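Local coordinates for thiamine-phosphate synthase (Pyrococcus furiosus, PDB 1XI3), which probably condenses a thiazole phosphate with a pyrimidine pyrophosphate to form thiamine monophosphate, a magnesium-dependent step of thiamine biosynthesis, at residues D174-V179 with E204-I209. Sequence-based numbering, arbitrary orientation.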
ATOM      1  N   ASP A 174       4.896 -28.446 -19.825  1.00 29.51           N
ATOM      2  CA  ASP A 174       5.493 -28.747 -21.123  1.00 28.33           C
ATOM      3  C   ASP A 174       6.828 -28.051 -21.380  1.00 28.69           C
ATOM      4  O   ASP A 174       7.611 -28.542 -22.167  1.00 27.66           O
ATOM      5  CB  ASP A 174       4.508 -28.399 -22.242  1.00 32.37           C
ATOM      6  CG  ASP A 174       3.215 -29.251 -22.192  1.00 36.94           C
ATOM      7  OD1 ASP A 174       3.262 -30.412 -21.723  1.00 42.12           O
ATOM      8  OD2 ASP A 174       2.153 -28.753 -22.612  1.00 40.17           O
ATOM      9  N   ASN A 175       7.069 -26.879 -20.776  1.00 24.64           N
ATOM     10  CA  ASN A 175       8.326 -26.154 -20.978  1.00 23.20           C
ATOM     11  C   ASN A 175       9.155 -26.031 -19.708  1.00 17.13           C
ATOM     12  O   ASN A 175      10.287 -25.541 -19.748  1.00 16.99           O
ATOM     13  CB  ASN A 175       8.094 -24.768 -21.606  1.00 22.87           C
ATOM     14  CG  ASN A 175       7.177 -23.886 -20.778  1.00 23.97           C
ATOM     15  OD1 ASN A 175       7.196 -23.945 -19.550  1.00 21.79           O
ATOM     16  ND2 ASN A 175       6.373 -23.068 -21.446  1.00 21.94           N
ATOM     17  N   ALA A 176       8.631 -26.536 -18.596  1.00 19.68           N
ATOM     18  CA  ALA A 176       9.322 -26.421 -17.314  1.00 19.97           C
ATOM     19  C   ALA A 176      10.721 -27.027 -17.288  1.00 19.97           C
ATOM     20  O   ALA A 176      11.642 -26.408 -16.772  1.00 18.33           O
ATOM     21  CB  ALA A 176       8.457 -26.962 -16.194  1.00 20.37           C
ATOM     22  N   ARG A 177      10.943 -28.216 -17.878  1.00 21.24           N
ATOM     23  CA  ARG A 177      12.323 -28.769 -17.900  1.00 21.95           C
ATOM     24  C   ARG A 177      13.310 -27.878 -18.624  1.00 16.73           C
ATOM     25  O   ARG A 177      14.398 -27.643 -18.127  1.00 20.55           O
ATOM     26  CB  ARG A 177      12.387 -30.176 -18.530  1.00 24.06           C
ATOM     27  CG  ARG A 177      11.856 -31.229 -17.644  1.00 26.64           C
ATOM     28  CD  ARG A 177      12.272 -32.638 -18.114  1.00 26.21           C
ATOM     29  NE  ARG A 177      12.163 -33.533 -16.971  1.00 23.86           N
ATOM     30  CZ  ARG A 177      11.016 -34.047 -16.561  1.00 22.77           C
ATOM     31  NH1 ARG A 177       9.898 -33.773 -17.206  1.00 24.88           N
ATOM     32  NH2 ARG A 177      10.977 -34.830 -15.496  1.00 24.91           N
ATOM     33  N   GLU A 178      12.940 -27.368 -19.809  1.00 18.27           N
ATOM     34  CA  GLU A 178      13.844 -26.528 -20.539  1.00 18.88           C
ATOM     35  C   GLU A 178      14.148 -25.273 -19.726  1.00 17.30           C
ATOM     36  O   GLU A 178      15.268 -24.803 -19.724  1.00 17.07           O
ATOM     37  CB  GLU A 178      13.284 -26.145 -21.904  1.00 24.32           C
ATOM     38  CG  GLU A 178      14.372 -25.663 -22.866  1.00 28.97           C
ATOM     39  N   VAL A 179      13.132 -24.730 -19.052  1.00 19.64           N
ATOM     40  CA  VAL A 179      13.357 -23.545 -18.192  1.00 17.06           C
ATOM     41  C   VAL A 179      14.344 -23.884 -17.057  1.00 14.40           C
ATOM     42  O   VAL A 179      15.333 -23.179 -16.817  1.00 14.63           O
ATOM     43  CB  VAL A 179      12.025 -22.983 -17.625  1.00 17.16           C
ATOM     44  CG1 VAL A 179      12.280 -21.877 -16.637  1.00 17.12           C
ATOM     45  CG2 VAL A 179      11.121 -22.458 -18.769  1.00 17.85           C
ATOM     46  N   GLU A 204       1.437 -30.604  -7.949  1.00 22.35           N
ATOM     47  CA  GLU A 204       2.169 -31.861  -7.776  1.00 23.93           C
ATOM     48  C   GLU A 204       3.032 -32.204  -8.984  1.00 21.68           C
ATOM     49  O   GLU A 204       4.197 -32.593  -8.827  1.00 22.55           O
ATOM     50  CB  GLU A 204       1.214 -33.025  -7.530  1.00 27.37           C
ATOM     51  CG  GLU A 204       0.705 -33.099  -6.115  1.00 30.32           C
ATOM     52  CD  GLU A 204      -0.239 -34.273  -5.909  1.00 34.97           C
ATOM     53  OE1 GLU A 204      -1.256 -34.086  -5.186  1.00 36.57           O
ATOM     54  OE2 GLU A 204       0.064 -35.387  -6.468  1.00 39.02           O
ATOM     55  N   GLU A 205       2.451 -32.057 -10.171  1.00 20.44           N
ATOM     56  CA  GLU A 205       3.163 -32.347 -11.422  1.00 26.88           C
ATOM     57  C   GLU A 205       4.386 -31.459 -11.593  1.00 24.62           C
ATOM     58  O   GLU A 205       5.463 -31.906 -11.944  1.00 22.42           O
ATOM     59  CB  GLU A 205       2.254 -32.101 -12.608  1.00 28.49           C
ATOM     60  CG  GLU A 205       1.079 -33.052 -12.716  1.00 36.00           C
ATOM     61  CD  GLU A 205       0.118 -32.673 -13.846  1.00 37.68           C
ATOM     62  OE1 GLU A 205       0.377 -31.675 -14.567  1.00 38.02           O
ATOM     63  OE2 GLU A 205      -0.904 -33.382 -13.999  1.00 44.00           O
ATOM     64  N   LEU A 206       4.208 -30.174 -11.333  1.00 20.37           N
ATOM     65  CA  LEU A 206       5.305 -29.251 -11.452  1.00 18.82           C
ATOM     66  C   LEU A 206       6.347 -29.521 -10.418  1.00 18.32           C
ATOM     67  O   LEU A 206       7.532 -29.446 -10.704  1.00 19.68           O
ATOM     68  CB  LEU A 206       4.789 -27.792 -11.378  1.00 19.21           C
ATOM     69  CG  LEU A 206       4.100 -27.359 -12.669  1.00 18.79           C
ATOM     70  CD1 LEU A 206       3.152 -26.130 -12.439  1.00 20.57           C
ATOM     71  CD2 LEU A 206       5.099 -27.062 -13.768  1.00 22.24           C
ATOM     72  N   ARG A 207       5.936 -29.831  -9.191  1.00 18.29           N
ATOM     73  CA  ARG A 207       6.880 -30.060  -8.127  1.00 19.82           C
ATOM     74  C   ARG A 207       7.784 -31.249  -8.451  1.00 20.88           C
ATOM     75  O   ARG A 207       8.986 -31.232  -8.164  1.00 19.74           O
ATOM     76  CB  ARG A 207       6.159 -30.324  -6.804  1.00 21.77           C
ATOM     77  CG  ARG A 207       7.090 -30.600  -5.599  1.00 20.97           C
ATOM     78  CD  ARG A 207       8.036 -29.483  -5.291  1.00 20.46           C
ATOM     79  NE  ARG A 207       8.987 -29.841  -4.264  1.00 23.09           N
ATOM     80  CZ  ARG A 207       8.753 -29.859  -2.947  1.00 24.24           C
ATOM     81  NH1 ARG A 207       7.594 -29.447  -2.407  1.00 21.07           N
ATOM     82  NH2 ARG A 207       9.726 -30.250  -2.133  1.00 25.08           N
ATOM     83  N   LYS A 208       7.173 -32.270  -9.014  1.00 22.67           N
ATOM     84  CA  LYS A 208       7.901 -33.468  -9.416  1.00 24.46           C
ATOM     85  C   LYS A 208       8.950 -33.118 -10.459  1.00 24.32           C
ATOM     86  O   LYS A 208      10.111 -33.514 -10.328  1.00 21.81           O
ATOM     87  CB  LYS A 208       6.932 -34.490  -9.982  1.00 25.12           C
ATOM     88  CG  LYS A 208       7.596 -35.883 -10.232  1.00 26.86           C
ATOM     89  CD  LYS A 208       6.539 -36.925 -10.499  1.00 27.42           C
ATOM     90  N   ILE A 209       8.531 -32.353 -11.471  1.00 21.60           N
ATOM     91  CA  ILE A 209       9.441 -31.892 -12.531  1.00 24.27           C
ATOM     92  C   ILE A 209      10.602 -31.128 -11.926  1.00 22.37           C
ATOM     93  O   ILE A 209      11.758 -31.360 -12.239  1.00 20.46           O
ATOM     94  CB  ILE A 209       8.719 -31.043 -13.614  1.00 22.03           C
ATOM     95  CG1 ILE A 209       7.681 -31.891 -14.381  1.00 23.81           C
ATOM     96  CG2 ILE A 209       9.729 -30.443 -14.590  1.00 23.48           C
ATOM     97  CD1 ILE A 209       6.795 -31.083 -15.329  1.00 24.14           C
TER
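The guanidinium of R177 lies over the side chain of I209, one of its faces turned to CG2, which stands 4.2 Å from the plane beneath the centre of the group. On the same face, off toward NH1, I209 CG1 lies 4.1 Å from R177 NH1. NH2 forms a salt bridge with E212, further along the helix that carries I209, which holds the charged end to helix 199-214 while the face rests on I209. The two side chains cross at about a right angle. R177 starts with CG anti to the carbonyl carbon (chi1 -74°) and then runs extended from CG to NE, which carries the guanidinium over I209 and lays the aliphatic base against the same methyl: R177 CG is 3.8 Å from I209 CG2. These residues belong to helices 176-180 and 199-214, which pack side by side on the outer wall of a TIM barrel; the first follows strand 165-168, and the second follows strand 186-189, the last of the eight parallel strands, after the short helix 191-194. Nearer the barrel the contact becomes purely apolar. A176 directs CB at the second helix, where it meets I209 CG2 at 4.0 Å and L206 CD2 at 4.1 Å. I209 CG2 is thus shared between the small buried alanine and the more exposed arginine. No hydrogen bond links the two segments. Both A176 and L206 also rest on I187 of strand 186-189, and L206 reaches A192 and V193 of helix 191-194.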